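Local coordinates for Glyco_hydro_cc domain-containing protein (Blastomyces gilchristii, PDB 6UB0) that hydrolyses curdlan-type beta-1,3-glucan as an exo-acting glucanase of glycoside hydrolase family GH128, holding laminaribiose at its -2 and -1 subsites, at residues P31-Y36 and I40-M45. Numbering follows the deposited sequence.
Sequences PRPGGY and IEYVPM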
loop_
_atom_site.group_PDB
_atom_site.type_symbol
_atom_site.label_atom_id
_atom_site.label_comp_id
_atom_site.label_asym_id
_atom_site.label_seq_id
_atom_site.Cartn_x
_atom_site.Cartn_y
_atom_site.Cartn_z
ATOM N N PRO A 31 1.684 6.499 -11.142
ATOM C CA PRO A 31 0.426 6.231 -11.841
ATOM C C PRO A 31 0.550 5.245 -13.031
ATOM O O PRO A 31 -0.482 4.729 -13.484
ATOM C CB PRO A 31 0.036 7.668 -12.261
ATOM C CG PRO A 31 1.372 8.314 -12.602
ATOM C CD PRO A 31 2.274 7.812 -11.496
ATOM N N ARG A 32 1.748 5.044 -13.579
ATOM C CA ARG A 32 1.969 4.192 -14.790
ATOM C C ARG A 32 2.981 3.128 -14.392
ATOM O O ARG A 32 3.746 3.372 -13.479
ATOM C CB ARG A 32 2.506 4.994 -15.986
ATOM C CG ARG A 32 1.570 6.081 -16.490
ATOM C CD ARG A 32 0.932 5.795 -17.837
ATOM N NE ARG A 32 -0.077 6.823 -18.124
ATOM C CZ ARG A 32 -0.962 6.777 -19.120
ATOM N NH1 ARG A 32 -0.982 5.753 -19.956
ATOM N NH2 ARG A 32 -1.838 7.760 -19.269
ATOM N N PRO A 33 2.939 1.895 -14.926
ATOM C CA PRO A 33 3.803 0.844 -14.398
ATOM C C PRO A 33 5.260 0.801 -14.862
ATOM O O PRO A 33 6.035 0.079 -14.252
ATOM C CB PRO A 33 3.098 -0.440 -14.882
ATOM C CG PRO A 33 2.422 -0.017 -16.156
ATOM C CD PRO A 33 1.930 1.380 -15.861
ATOM N N GLY A 34 5.597 1.497 -15.944
ATOM C CA GLY A 34 6.966 1.464 -16.503
ATOM C C GLY A 34 7.278 0.164 -17.235
ATOM O O GLY A 34 8.430 -0.103 -17.505
ATOM N N GLY A 35 6.286 -0.651 -17.541
ATOM C CA GLY A 35 6.541 -1.990 -18.115
ATOM C C GLY A 35 5.359 -2.900 -17.871
ATOM O O GLY A 35 4.240 -2.351 -17.621
ATOM N N TYR A 36 5.581 -4.221 -17.945
ATOM C CA TYR A 36 4.542 -5.280 -17.787
ATOM C C TYR A 36 5.166 -6.484 -17.059
ATOM O O TYR A 36 6.387 -6.827 -17.214
ATOM C CB TYR A 36 3.870 -5.564 -19.148
ATOM C CG TYR A 36 2.995 -6.795 -19.165
ATOM C CD1 TYR A 36 3.551 -8.033 -19.438
ATOM C CD2 TYR A 36 1.630 -6.742 -18.915
ATOM C CE1 TYR A 36 2.786 -9.185 -19.452
ATOM C CE2 TYR A 36 0.843 -7.888 -18.925
ATOM C CZ TYR A 36 1.437 -9.123 -19.150
ATOM O OH TYR A 36 0.739 -10.304 -19.158
ATOM N N ILE A 40 0.254 -10.701 -12.845
ATOM C CA ILE A 40 0.115 -9.857 -11.612
ATOM C C ILE A 40 -0.532 -8.525 -11.944
ATOM O O ILE A 40 -0.260 -7.976 -13.026
ATOM C CB ILE A 40 1.417 -9.718 -10.827
ATOM C CG1 ILE A 40 2.594 -9.375 -11.717
ATOM C CG2 ILE A 40 1.705 -10.950 -9.956
ATOM C CD1 ILE A 40 3.854 -9.278 -10.941
ATOM N N GLU A 41 -1.455 -8.126 -11.069
ATOM C CA GLU A 41 -2.316 -6.940 -11.233
ATOM C C GLU A 41 -1.455 -5.763 -10.806
ATOM O O GLU A 41 -1.096 -5.722 -9.656
ATOM C CB GLU A 41 -3.563 -6.999 -10.363
ATOM C CG GLU A 41 -4.422 -5.757 -10.507
ATOM C CD GLU A 41 -5.549 -5.664 -9.500
ATOM O OE1 GLU A 41 -6.070 -6.739 -9.142
ATOM O OE2 GLU A 41 -5.903 -4.518 -9.098
ATOM N N TYR A 42 -1.117 -4.885 -11.745
ATOM C CA TYR A 42 -0.536 -3.563 -11.411
ATOM C C TYR A 42 -1.653 -2.677 -10.845
ATOM O O TYR A 42 -2.821 -2.648 -11.351
ATOM C CB TYR A 42 0.094 -2.913 -12.642
ATOM C CG TYR A 42 0.503 -1.494 -12.408
ATOM C CD1 TYR A 42 1.563 -1.220 -11.557
ATOM C CD2 TYR A 42 -0.200 -0.438 -12.970
ATOM C CE1 TYR A 42 1.965 0.074 -11.320
ATOM C CE2 TYR A 42 0.200 0.866 -12.731
ATOM C CZ TYR A 42 1.261 1.110 -11.871
ATOM O OH TYR A 42 1.671 2.365 -11.587
ATOM N N VAL A 43 -1.315 -1.916 -9.801
ATOM C CA VAL A 43 -2.273 -0.973 -9.186
ATOM C C VAL A 43 -1.717 0.436 -9.347
ATOM O O VAL A 43 -0.733 0.806 -8.725
ATOM C CB VAL A 43 -2.538 -1.313 -7.709
ATOM C CG1 VAL A 43 -3.535 -0.336 -7.121
ATOM C CG2 VAL A 43 -3.014 -2.738 -7.565
ATOM N N PRO A 44 -2.360 1.294 -10.170
ATOM C CA PRO A 44 -1.920 2.683 -10.282
ATOM C C PRO A 44 -2.080 3.442 -8.965
ATOM O O PRO A 44 -2.996 3.111 -8.201
ATOM C CB PRO A 44 -2.836 3.252 -11.381
ATOM C CG PRO A 44 -3.293 2.035 -12.125
ATOM C CD PRO A 44 -3.444 0.956 -11.076
ATOM N N MET A 45 -1.148 4.374 -8.717
ATOM C CA MET A 45 -1.220 5.312 -7.569
ATOM C C MET A 45 -1.275 6.770 -8.029
ATOM O O MET A 45 -0.441 7.204 -8.814
ATOM C CB MET A 45 -0.074 5.077 -6.593
ATOM C CG MET A 45 0.016 6.204 -5.560
ATOM S SD MET A 45 1.340 5.990 -4.369
ATOM C CE MET A 45 0.576 4.933 -3.150
#
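P33 lies on one face of the Y42 ring, with CB of the proline 3.5 Å from the ring centroid and only 3° off the ring normal, a nearly ideal CH-pi contact. Proline suits the place because its rigid ring offers weakly polarised C-H groups to the electron-rich face of a tyrosine; the two side chains cross at about a right angle. The pyrrolidine also reaches the far half of the aromatic ring, where CD of P33 is 3.6 Å from CE2 of Y42. The phenol is carried up against the loop because CG of Y42 stands anti to its own backbone N (chi1 171°).

At the edge of the same ring, the carbonyl O of P31 lies in the ring plane, and it also touches CB of P44 at 3.5 Å. P31 packs close against the chain beyond, its CB 3.5 Å from the carbonyl O of M45; its imide N, which has no hydrogen to give, makes no bond to that oxygen, and M45 is instead paired through its backbone with E30. The hydroxyl of Y42 comes within 3.0 Å of R32 O without bonding to it. Instead N28 ties the two together, its OD1 hydrogen-bonded to the tyrosine OH and its ND2 to R32 O, which fixes the outer end of the phenol.

R32 turns the other way, long enough to salt-bridge D58 and lie along helix 52-64. In this TIM-barrel-type catalytic core, the contact folds the loop after strand 23-27 back over strand 41-42, the next parallel strand. E41 and V43 pair with strand 23-27, while V43, P44 and M45 pack on strand 69-71; M45 also touches N74 of the glycan pocket, its side chain about 7 Å from the bound beta-D-glucopyranose.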